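Local coordinates for protein telomerase reverse transcriptase (Candida tropicalis MYA-3404, PDB 6ZD1) that probably extends chromosome ends as the catalytic subunit of telomerase, copying a template in the enzyme's RNA component into telomeric DNA repeats, at residues M72-V82 and F194-L204; R111-N121 and F168-V176. One frame throughout, in Å; residues are numbered along the deposited sequence.

Interaction 1 (M72-V82 and F194-L204)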
loop_
_atom_site.group_PDB
_atom_site.type_symbol
_atom_site.label_atom_id
_atom_site.label_comp_id
_atom_site.label_asym_id
_atom_site.label_seq_id
_atom_site.Cartn_x
_atom_site.Cartn_y
_atom_site.Cartn_z
HETATM N N MSE A 72 -14.169 -16.166 1.360
HETATM C CA MSE A 72 -14.186 -15.368 0.104
HETATM C C MSE A 72 -13.076 -15.655 -0.954
HETATM O O MSE A 72 -13.343 -15.522 -2.154
HETATM C CB MSE A 72 -14.195 -13.854 0.428
HETATM C CG MSE A 72 -15.239 -13.419 1.481
HETATM SE SE MSE A 72 -16.943 -14.239 1.100
HETATM C CE MSE A 72 -16.984 -13.781 -0.787
ATOM N N ILE A 73 -11.879 -16.105 -0.555
ATOM C CA ILE A 73 -10.815 -16.297 -1.548
ATOM C C ILE A 73 -10.917 -17.601 -2.323
ATOM O O ILE A 73 -10.285 -17.731 -3.376
ATOM C CB ILE A 73 -9.409 -16.281 -0.923
ATOM C CG1 ILE A 73 -9.490 -16.063 0.588
ATOM C CG2 ILE A 73 -8.538 -15.225 -1.600
ATOM C CD1 ILE A 73 -8.181 -16.310 1.304
ATOM N N ASP A 74 -11.689 -18.567 -1.833
ATOM C CA ASP A 74 -11.832 -19.847 -2.523
ATOM C C ASP A 74 -12.547 -19.703 -3.869
ATOM O O ASP A 74 -12.407 -20.567 -4.744
ATOM C CB ASP A 74 -12.527 -20.834 -1.592
ATOM C CG ASP A 74 -11.759 -21.042 -0.288
ATOM O OD1 ASP A 74 -10.509 -20.926 -0.303
ATOM O OD2 ASP A 74 -12.412 -21.321 0.747
ATOM N N TYR A 75 -13.336 -18.644 -4.047
ATOM C CA TYR A 75 -13.959 -18.382 -5.342
ATOM C C TYR A 75 -12.960 -17.946 -6.413
ATOM O O TYR A 75 -13.282 -18.002 -7.607
ATOM C CB TYR A 75 -15.002 -17.274 -5.201
ATOM C CG TYR A 75 -16.183 -17.582 -4.317
ATOM C CD1 TYR A 75 -17.305 -18.246 -4.826
ATOM C CD2 TYR A 75 -16.200 -17.184 -2.994
ATOM C CE1 TYR A 75 -18.389 -18.542 -4.029
ATOM C CE2 TYR A 75 -17.283 -17.443 -2.200
ATOM C CZ TYR A 75 -18.386 -18.112 -2.720
ATOM O OH TYR A 75 -19.460 -18.389 -1.906
ATOM N N SER A 76 -11.777 -17.481 -6.027
ATOM C CA SER A 76 -10.828 -16.969 -7.001
ATOM C C SER A 76 -10.336 -18.088 -7.908
ATOM O O SER A 76 -10.263 -19.254 -7.510
ATOM C CB SER A 76 -9.641 -16.312 -6.300
ATOM O OG SER A 76 -8.829 -17.269 -5.634
ATOM N N THR A 77 -10.006 -17.725 -9.144
ATOM C CA THR A 77 -9.435 -18.703 -10.059
ATOM C C THR A 77 -8.012 -19.042 -9.631
ATOM O O THR A 77 -7.202 -18.146 -9.371
ATOM C CB THR A 77 -9.434 -18.164 -11.488
ATOM O OG1 THR A 77 -10.748 -17.707 -11.833
ATOM C CG2 THR A 77 -9.010 -19.252 -12.461
ATOM N N LYS A 78 -7.709 -20.336 -9.555
ATOM C CA LYS A 78 -6.365 -20.761 -9.192
ATOM C C LYS A 78 -5.355 -20.202 -10.185
ATOM O O LYS A 78 -5.642 -20.037 -11.374
ATOM C CB LYS A 78 -6.275 -22.287 -9.151
ATOM C CG LYS A 78 -7.259 -22.934 -8.193
ATOM C CD LYS A 78 -7.195 -22.278 -6.821
ATOM C CE LYS A 78 -8.259 -22.835 -5.889
ATOM N NZ LYS A 78 -8.195 -22.206 -4.542
ATOM N N PHE A 79 -4.155 -19.903 -9.681
ATOM C CA PHE A 79 -3.176 -19.204 -10.503
ATOM C C PHE A 79 -2.748 -20.039 -11.705
ATOM O O PHE A 79 -2.473 -19.484 -12.775
ATOM C CB PHE A 79 -1.959 -18.815 -9.662
ATOM C CG PHE A 79 -0.968 -17.965 -10.403
ATOM C CD1 PHE A 79 -1.291 -16.670 -10.775
ATOM C CD2 PHE A 79 0.282 -18.461 -10.734
ATOM C CE1 PHE A 79 -0.387 -15.882 -11.463
ATOM C CE2 PHE A 79 1.194 -17.676 -11.419
ATOM C CZ PHE A 79 0.856 -16.385 -11.785
ATOM N N ASN A 80 -2.707 -21.367 -11.562
ATOM C CA ASN A 80 -2.312 -22.199 -12.695
ATOM C C ASN A 80 -3.383 -22.198 -13.777
ATOM O O ASN A 80 -3.058 -22.259 -14.969
ATOM C CB ASN A 80 -2.004 -23.628 -12.233
ATOM C CG ASN A 80 -3.255 -24.436 -11.920
ATOM O OD1 ASN A 80 -4.208 -23.926 -11.332
ATOM N ND2 ASN A 80 -3.252 -25.705 -12.315
ATOM N N ARG A 81 -4.658 -22.107 -13.392
ATOM C CA ARG A 81 -5.713 -21.990 -14.389
ATOM C C ARG A 81 -5.731 -20.596 -14.998
ATOM O O ARG A 81 -6.081 -20.436 -16.174
ATOM C CB ARG A 81 -7.069 -22.323 -13.766
ATOM C CG ARG A 81 -8.238 -22.201 -14.728
ATOM C CD ARG A 81 -8.141 -23.218 -15.855
ATOM N NE ARG A 81 -8.925 -24.420 -15.580
ATOM C CZ ARG A 81 -8.418 -25.562 -15.128
ATOM N NH1 ARG A 81 -7.116 -25.672 -14.895
ATOM N NH2 ARG A 81 -9.215 -26.601 -14.911
ATOM N N VAL A 82 -5.346 -19.581 -14.219
ATOM C CA VAL A 82 -5.205 -18.232 -14.759
ATOM C C VAL A 82 -4.118 -18.204 -15.822
ATOM O O VAL A 82 -4.299 -17.646 -16.911
ATOM C CB VAL A 82 -4.905 -17.228 -13.632
ATOM C CG1 VAL A 82 -4.574 -15.867 -14.218
ATOM C CG2 VAL A 82 -6.077 -17.129 -12.673
ATOM N N PHE A 194 -5.131 -12.173 -6.276
ATOM C CA PHE A 194 -6.235 -13.095 -6.476
ATOM C C PHE A 194 -7.088 -12.666 -7.655
ATOM O O PHE A 194 -7.491 -11.502 -7.750
ATOM C CB PHE A 194 -7.057 -13.207 -5.199
ATOM C CG PHE A 194 -6.296 -13.835 -4.080
ATOM C CD1 PHE A 194 -6.041 -13.144 -2.909
ATOM C CD2 PHE A 194 -5.791 -15.117 -4.223
ATOM C CE1 PHE A 194 -5.326 -13.744 -1.888
ATOM C CE2 PHE A 194 -5.073 -15.715 -3.208
ATOM C CZ PHE A 194 -4.843 -15.029 -2.038
ATOM N N TYR A 195 -7.331 -13.609 -8.559
ATOM C CA TYR A 195 -8.116 -13.378 -9.762
ATOM C C TYR A 195 -9.529 -13.904 -9.532
ATOM O O TYR A 195 -9.739 -15.117 -9.418
ATOM C CB TYR A 195 -7.459 -14.055 -10.964
ATOM C CG TYR A 195 -6.106 -13.486 -11.337
ATOM C CD1 TYR A 195 -4.972 -13.765 -10.581
ATOM C CD2 TYR A 195 -5.960 -12.683 -12.459
ATOM C CE1 TYR A 195 -3.735 -13.245 -10.931
ATOM C CE2 TYR A 195 -4.732 -12.166 -12.815
ATOM C CZ TYR A 195 -3.624 -12.446 -12.051
ATOM O OH TYR A 195 -2.402 -11.921 -12.415
ATOM N N PHE A 196 -10.489 -12.989 -9.451
ATOM C CA PHE A 196 -11.908 -13.320 -9.421
ATOM C C PHE A 196 -12.503 -12.992 -10.781
ATOM O O PHE A 196 -12.320 -11.878 -11.282
ATOM C CB PHE A 196 -12.644 -12.542 -8.327
ATOM C CG PHE A 196 -12.173 -12.848 -6.936
ATOM C CD1 PHE A 196 -12.792 -13.833 -6.184
ATOM C CD2 PHE A 196 -11.118 -12.144 -6.375
ATOM C CE1 PHE A 196 -12.368 -14.118 -4.902
ATOM C CE2 PHE A 196 -10.688 -12.425 -5.092
ATOM C CZ PHE A 196 -11.316 -13.412 -4.354
ATOM N N THR A 197 -13.194 -13.959 -11.382
ATOM C CA THR A 197 -13.912 -13.681 -12.618
ATOM C C THR A 197 -14.969 -12.613 -12.370
ATOM O O THR A 197 -15.564 -12.544 -11.291
ATOM C CB THR A 197 -14.566 -14.949 -13.169
ATOM O OG1 THR A 197 -15.614 -15.370 -12.293
ATOM C CG2 THR A 197 -13.543 -16.067 -13.305
ATOM N N HIS A 198 -15.193 -11.765 -13.380
ATOM C CA HIS A 198 -16.119 -10.648 -13.211
ATOM C C HIS A 198 -17.497 -11.131 -12.775
ATOM O O HIS A 198 -18.156 -10.483 -11.955
ATOM C CB HIS A 198 -16.231 -9.842 -14.507
ATOM C CG HIS A 198 -14.986 -9.091 -14.871
ATOM N ND1 HIS A 198 -14.422 -8.138 -14.049
ATOM C CD2 HIS A 198 -14.204 -9.144 -15.975
ATOM C CE1 HIS A 198 -13.339 -7.644 -14.626
ATOM N NE2 HIS A 198 -13.186 -8.236 -15.797
ATOM N N SER A 199 -17.940 -12.279 -13.296
ATOM C CA SER A 199 -19.263 -12.786 -12.945
ATOM C C SER A 199 -19.352 -13.140 -11.465
ATOM O O SER A 199 -20.344 -12.815 -10.801
ATOM C CB SER A 199 -19.620 -13.993 -13.818
ATOM O OG SER A 199 -18.582 -14.959 -13.829
ATOM N N ILE A 200 -18.330 -13.807 -10.924
ATOM C CA ILE A 200 -18.402 -14.201 -9.522
ATOM C C ILE A 200 -17.992 -13.053 -8.604
ATOM O O ILE A 200 -18.457 -12.976 -7.461
ATOM C CB ILE A 200 -17.555 -15.460 -9.265
ATOM C CG1 ILE A 200 -18.050 -16.183 -8.012
ATOM C CG2 ILE A 200 -16.085 -15.111 -9.112
ATOM C CD1 ILE A 200 -19.503 -16.604 -8.082
ATOM N N TRP A 201 -17.145 -12.135 -9.075
ATOM C CA TRP A 201 -16.792 -10.993 -8.237
ATOM C C TRP A 201 -17.981 -10.061 -8.047
ATOM O O TRP A 201 -18.222 -9.578 -6.934
ATOM C CB TRP A 201 -15.610 -10.230 -8.836
ATOM C CG TRP A 201 -15.320 -8.952 -8.099
ATOM C CD1 TRP A 201 -15.692 -7.692 -8.466
ATOM C CD2 TRP A 201 -14.617 -8.818 -6.856
ATOM N NE1 TRP A 201 -15.258 -6.778 -7.533
ATOM C CE2 TRP A 201 -14.594 -7.444 -6.536
ATOM C CE3 TRP A 201 -14.003 -9.725 -5.985
ATOM C CZ2 TRP A 201 -13.982 -6.955 -5.381
ATOM C CZ3 TRP A 201 -13.393 -9.238 -4.841
ATOM C CH2 TRP A 201 -13.385 -7.865 -4.551
ATOM N N ASN A 202 -18.747 -9.811 -9.113
ATOM C CA ASN A 202 -19.923 -8.955 -8.988
ATOM C C ASN A 202 -20.944 -9.568 -8.041
ATOM O O ASN A 202 -21.596 -8.855 -7.272
ATOM C CB ASN A 202 -20.549 -8.701 -10.360
ATOM C CG ASN A 202 -19.665 -7.852 -11.255
ATOM O OD1 ASN A 202 -18.854 -7.058 -10.777
ATOM N ND2 ASN A 202 -19.822 -8.016 -12.562
ATOM N N GLU A 203 -21.082 -10.894 -8.073
ATOM C CA GLU A 203 -22.034 -11.561 -7.193
ATOM C C GLU A 203 -21.592 -11.456 -5.737
ATOM O O GLU A 203 -22.389 -11.109 -4.859
ATOM C CB GLU A 203 -22.188 -13.023 -7.620
ATOM C CG GLU A 203 -23.530 -13.660 -7.291
ATOM C CD GLU A 203 -23.499 -14.454 -6.001
ATOM O OE1 GLU A 203 -24.299 -14.143 -5.094
ATOM O OE2 GLU A 203 -22.674 -15.387 -5.897
ATOM N N LEU A 204 -20.314 -11.734 -5.465
ATOM C CA LEU A 204 -19.805 -11.602 -4.104
ATOM C C LEU A 204 -19.879 -10.160 -3.619
ATOM O O LEU A 204 -20.267 -9.900 -2.474
ATOM C CB LEU A 204 -18.366 -12.104 -4.027
ATOM C CG LEU A 204 -18.134 -13.580 -4.334
ATOM C CD1 LEU A 204 -16.661 -13.903 -4.165
ATOM C CD2 LEU A 204 -19.000 -14.460 -3.444
HETATM O O HOH W 1 -5.838 -16.198 -7.465
#
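I73 lays its CG2 methyl over the middle of the F194 ring, 3.4 Å from the centroid and only 8° off the ring normal, a CH-pi contact that suits a branched aliphatic chain facing a flat aromatic one. Next to it, S76 puts its CB over one face of the F196 ring; W201 covers the opposite face, and the M72 carbonyl oxygen lies at the ring edge, 3.2 Å from F196 CE1, where the weakly positive ring hydrogens can meet it. S76 itself is small enough to fit against the strand, and its OG, placed between the backbone N and the carbonyl carbon (chi1 69°), donates to I73 O at 2.7 Å. I73 O also accepts from S76 N, so one carbonyl is gripped by the backbone and the side chain of the same residue.

Strand 193-197 belongs to a two-stranded antiparallel hairpin with 180-184, within the telomerase RNA-binding domain. Residues 72-82 run beside it, joined by T77 N donating to Y195 O at 2.6 Å, while a water links T77 O to Y195 N. T197 takes the N-cap position, right before helix 198-216. That helix turns L204 toward Y75: L204 CD2 stands 3.8 Å from the centroid of the tyrosine ring, and I200 CG1 touches Y75 CD1 at 3.9 Å. M72, a selenomethionine and poorly ordered, bends its CE toward both methyls of L204. Beyond T77, helix 79-93 begins right after K78, which stands in the N-cap position, and V82 sets CG1 above the centre of the Y195 ring, 3.9 Å from its centroid.

Interaction 2 (R111-N121 and F168-V176)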
loop_
_atom_site.group_PDB
_atom_site.type_symbol
_atom_site.label_atom_id
_atom_site.label_comp_id
_atom_site.label_asym_id
_atom_site.label_seq_id
_atom_site.Cartn_x
_atom_site.Cartn_y
_atom_site.Cartn_z
ATOM N N ARG A 111 8.186 -14.944 -18.837
ATOM C CA ARG A 111 8.065 -13.556 -18.409
ATOM C C ARG A 111 6.606 -13.149 -18.285
ATOM O O ARG A 111 6.275 -12.275 -17.476
ATOM C CB ARG A 111 8.792 -12.626 -19.382
ATOM C CG ARG A 111 10.258 -12.960 -19.630
ATOM C CD ARG A 111 11.149 -12.612 -18.446
ATOM N NE ARG A 111 11.041 -13.585 -17.364
ATOM C CZ ARG A 111 11.689 -14.745 -17.336
ATOM N NH1 ARG A 111 12.498 -15.081 -18.334
ATOM N NH2 ARG A 111 11.529 -15.572 -16.310
ATOM N N ILE A 112 5.721 -13.789 -19.054
ATOM C CA ILE A 112 4.292 -13.531 -18.907
ATOM C C ILE A 112 3.793 -14.052 -17.566
ATOM O O ILE A 112 2.978 -13.403 -16.899
ATOM C CB ILE A 112 3.506 -14.150 -20.075
ATOM C CG1 ILE A 112 3.777 -13.391 -21.371
ATOM C CG2 ILE A 112 2.016 -14.139 -19.782
ATOM C CD1 ILE A 112 3.001 -13.943 -22.545
ATOM N N VAL A 113 4.262 -15.233 -17.150
ATOM C CA VAL A 113 3.872 -15.757 -15.844
ATOM C C VAL A 113 4.373 -14.844 -14.734
ATOM O O VAL A 113 3.645 -14.547 -13.779
ATOM C CB VAL A 113 4.382 -17.197 -15.664
ATOM C CG1 VAL A 113 4.012 -17.714 -14.280
ATOM C CG2 VAL A 113 3.810 -18.092 -16.743
ATOM N N ASP A 114 5.614 -14.358 -14.853
ATOM C CA ASP A 114 6.120 -13.403 -13.873
ATOM C C ASP A 114 5.264 -12.145 -13.858
ATOM O O ASP A 114 4.962 -11.598 -12.791
ATOM C CB ASP A 114 7.579 -13.055 -14.172
ATOM C CG ASP A 114 8.534 -14.196 -13.861
ATOM O OD1 ASP A 114 8.097 -15.210 -13.272
ATOM O OD2 ASP A 114 9.727 -14.075 -14.210
ATOM N N PHE A 115 4.856 -11.679 -15.039
ATOM C CA PHE A 115 4.002 -10.502 -15.125
ATOM C C PHE A 115 2.623 -10.768 -14.531
ATOM O O PHE A 115 2.019 -9.864 -13.941
ATOM C CB PHE A 115 3.899 -10.063 -16.585
ATOM C CG PHE A 115 3.335 -8.689 -16.774
ATOM C CD1 PHE A 115 3.902 -7.598 -16.141
ATOM C CD2 PHE A 115 2.255 -8.484 -17.620
ATOM C CE1 PHE A 115 3.387 -6.327 -16.326
ATOM C CE2 PHE A 115 1.737 -7.214 -17.815
ATOM C CZ PHE A 115 2.305 -6.134 -17.165
ATOM N N LEU A 116 2.121 -12.002 -14.657
ATOM C CA LEU A 116 0.860 -12.362 -14.021
ATOM C C LEU A 116 1.003 -12.547 -12.516
ATOM O O LEU A 116 0.010 -12.417 -11.793
ATOM C CB LEU A 116 0.290 -13.640 -14.646
ATOM C CG LEU A 116 -0.085 -13.587 -16.130
ATOM C CD1 LEU A 116 -0.573 -14.941 -16.627
ATOM C CD2 LEU A 116 -1.131 -12.517 -16.378
ATOM N N ARG A 117 2.208 -12.841 -12.022
ATOM C CA ARG A 117 2.398 -12.920 -10.579
ATOM C C ARG A 117 2.374 -11.543 -9.927
ATOM O O ARG A 117 2.077 -11.442 -8.730
ATOM C CB ARG A 117 3.708 -13.642 -10.245
ATOM C CG ARG A 117 3.515 -15.092 -9.819
ATOM C CD ARG A 117 4.779 -15.671 -9.228
ATOM N NE ARG A 117 5.776 -15.919 -10.258
ATOM C CZ ARG A 117 5.943 -17.091 -10.859
ATOM N NH1 ARG A 117 5.181 -18.123 -10.520
ATOM N NH2 ARG A 117 6.875 -17.230 -11.792
ATOM N N LEU A 118 2.672 -10.490 -10.685
ATOM C CA LEU A 118 2.479 -9.116 -10.240
ATOM C C LEU A 118 1.111 -8.575 -10.634
ATOM O O LEU A 118 0.900 -7.357 -10.586
ATOM C CB LEU A 118 3.589 -8.218 -10.796
ATOM C CG LEU A 118 5.020 -8.655 -10.467
ATOM C CD1 LEU A 118 6.038 -7.728 -11.116
ATOM C CD2 LEU A 118 5.240 -8.727 -8.961
ATOM N N GLY A 119 0.192 -9.447 -11.048
ATOM C CA GLY A 119 -1.149 -9.045 -11.426
ATOM C C GLY A 119 -1.250 -8.296 -12.731
ATOM O O GLY A 119 -2.301 -7.713 -13.013
ATOM N N ALA A 120 -0.188 -8.301 -13.541
ATOM C CA ALA A 120 -0.122 -7.528 -14.782
ATOM C C ALA A 120 -0.398 -6.047 -14.537
ATOM O O ALA A 120 -0.901 -5.347 -15.418
ATOM C CB ALA A 120 -1.078 -8.083 -15.841
ATOM N N ASN A 121 -0.064 -5.559 -13.341
ATOM C CA ASN A 121 -0.352 -4.185 -12.961
ATOM C C ASN A 121 0.888 -3.401 -12.556
ATOM O O ASN A 121 0.773 -2.211 -12.239
ATOM C CB ASN A 121 -1.375 -4.154 -11.816
ATOM C CG ASN A 121 -2.086 -2.819 -11.704
ATOM O OD1 ASN A 121 -2.248 -2.103 -12.693
ATOM N ND2 ASN A 121 -2.513 -2.475 -10.494
ATOM N N PHE A 168 2.808 -7.072 -23.951
ATOM C CA PHE A 168 2.593 -7.218 -22.516
ATOM C C PHE A 168 1.544 -6.249 -21.978
ATOM O O PHE A 168 0.664 -6.657 -21.214
ATOM C CB PHE A 168 3.914 -7.029 -21.762
ATOM C CG PHE A 168 4.703 -8.298 -21.580
ATOM C CD1 PHE A 168 4.816 -8.886 -20.330
ATOM C CD2 PHE A 168 5.333 -8.901 -22.655
ATOM C CE1 PHE A 168 5.543 -10.053 -20.155
ATOM C CE2 PHE A 168 6.065 -10.067 -22.486
ATOM C CZ PHE A 168 6.169 -10.644 -21.233
ATOM N N ILE A 169 1.606 -4.974 -22.369
ATOM C CA ILE A 169 0.703 -3.988 -21.781
ATOM C C ILE A 169 -0.651 -3.934 -22.488
ATOM O O ILE A 169 -1.654 -3.575 -21.862
ATOM C CB ILE A 169 1.348 -2.589 -21.753
ATOM C CG1 ILE A 169 1.262 -1.921 -23.132
ATOM C CG2 ILE A 169 2.787 -2.671 -21.249
ATOM C CD1 ILE A 169 1.643 -0.450 -23.143
ATOM N N SER A 170 -0.710 -4.276 -23.776
ATOM C CA SER A 170 -1.971 -4.251 -24.508
ATOM C C SER A 170 -2.623 -5.624 -24.585
ATOM O O SER A 170 -3.813 -5.758 -24.295
ATOM C CB SER A 170 -1.769 -3.693 -25.925
ATOM O OG SER A 170 -1.278 -2.363 -25.891
ATOM N N LEU A 171 -1.870 -6.653 -24.974
ATOM C CA LEU A 171 -2.462 -7.979 -25.100
ATOM C C LEU A 171 -2.648 -8.645 -23.740
ATOM O O LEU A 171 -3.775 -8.953 -23.340
ATOM C CB LEU A 171 -1.606 -8.853 -26.017
ATOM C CG LEU A 171 -1.690 -8.503 -27.499
ATOM C CD1 LEU A 171 -0.868 -9.470 -28.323
ATOM C CD2 LEU A 171 -3.135 -8.538 -27.925
ATOM N N VAL A 172 -1.550 -8.852 -23.006
ATOM C CA VAL A 172 -1.629 -9.620 -21.766
ATOM C C VAL A 172 -2.521 -8.917 -20.753
ATOM O O VAL A 172 -3.396 -9.538 -20.139
ATOM C CB VAL A 172 -0.218 -9.872 -21.199
ATOM C CG1 VAL A 172 -0.303 -10.576 -19.847
ATOM C CG2 VAL A 172 0.605 -10.698 -22.179
ATOM N N LYS A 173 -2.360 -7.601 -20.606
ATOM C CA LYS A 173 -3.106 -6.883 -19.578
ATOM C C LYS A 173 -4.598 -6.855 -19.891
ATOM O O LYS A 173 -5.428 -7.058 -18.997
ATOM C CB LYS A 173 -2.555 -5.464 -19.425
ATOM C CG LYS A 173 -3.307 -4.609 -18.419
ATOM C CD LYS A 173 -2.816 -3.174 -18.448
ATOM C CE LYS A 173 -1.549 -3.007 -17.640
ATOM N NZ LYS A 173 -1.837 -3.142 -16.188
ATOM N N ASN A 174 -4.964 -6.617 -21.152
ATOM C CA ASN A 174 -6.383 -6.575 -21.494
ATOM C C ASN A 174 -7.039 -7.938 -21.335
ATOM O O ASN A 174 -8.217 -8.014 -20.969
ATOM C CB ASN A 174 -6.580 -6.051 -22.913
ATOM C CG ASN A 174 -6.247 -4.581 -23.032
ATOM O OD1 ASN A 174 -6.149 -3.877 -22.029
ATOM N ND2 ASN A 174 -6.074 -4.109 -24.260
ATOM N N ILE A 175 -6.306 -9.017 -21.614
ATOM C CA ILE A 175 -6.843 -10.352 -21.370
ATOM C C ILE A 175 -7.191 -10.520 -19.899
ATOM O O ILE A 175 -8.277 -11.007 -19.554
ATOM C CB ILE A 175 -5.836 -11.418 -21.838
ATOM C CG1 ILE A 175 -5.728 -11.396 -23.362
ATOM C CG2 ILE A 175 -6.230 -12.794 -21.321
ATOM C CD1 ILE A 175 -4.503 -12.096 -23.886
ATOM N N VAL A 176 -6.298 -10.075 -19.009
ATOM C CA VAL A 176 -6.574 -10.138 -17.576
ATOM C C VAL A 176 -7.780 -9.276 -17.234
ATOM O O VAL A 176 -8.677 -9.693 -16.494
ATOM C CB VAL A 176 -5.336 -9.707 -16.770
ATOM C CG1 VAL A 176 -5.676 -9.627 -15.291
ATOM C CG2 VAL A 176 -4.184 -10.668 -17.009
#
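F115 carries its ring on a first torsion that sets CG opposite the backbone N (chi1 -166°), which reaches it out to F168, while K173 runs extended through its first two torsions and then bends at chi3 and chi4 to bring NZ back to A120. The two phenylalanines form an offset edge-to-face pair: the edge of F168 points at the face of F115, centroids 5.5 Å apart and planes at 64°, with F168 CD1 3.8 Å from F115 CD2. Farther round its rim, F168 CE1 meets the carbonyl oxygen of R111, and CZ lies 3.6 Å from I112 CG1. A large flat ring thus fits among backbone, aliphatic and aromatic neighbours of one helix face.

Helix 104-117 ends here in a Schellman motif. A120 N bonds to F115 O, with a weak bond from G119 N to L116 O, and G119, at positive phi, is the C-prime residue, a conformation that glycine adopts easily. The reversal, a type I' turn from L118 to N121, sets A120 CA over one face of the F115 ring and presents A120 O to helix 158-179. K173 NZ donates to that oxygen in the carbonyl plane, at 2.5 Å. A long, flexible lysine suits the place: it can reach a turn carbonyl just past the C-terminal end of the helix, where the partial negative charge would probably attract its ammonium group.

Where the two short helical segments cross at -54°, branched aliphatic side chains pack between them. V172 lays CG1 at the edge of the F115 ring and also meets L116, whose CD2 reaches V176 CG2 at 3.6 Å; I112 CD1 touches V172 CG2. Near F168 the second helix opens into a wider pi-type turn, where K173 N bonds to F168 O, and that oxygen lies 3.6 Å from F115 CE2.

Overall arrangement
Interaction 2 lies nested in the chain loop that interaction 1 closes, and their centres are about 16 Å apart. Interaction 2 is a buried helix-helix contact of aliphatic and phenylalanine side chains, with a single hydrogen bond across it, from a lysine to a turn carbonyl. Interaction 1 is only partly buried and joins a loop and the first turn of helix 79-93 to a strand and the start of helix 198-216, so backbone and water bonds share the work with methyl-over-ring packing. The two meet directly: Y195 OH probably bonds to L116 O at 2.5 Å, and F79 packs on L116 and R117. Helix 79-93 begins in segment 72-82, and the next helix, 104-117, ends in segment 111-121.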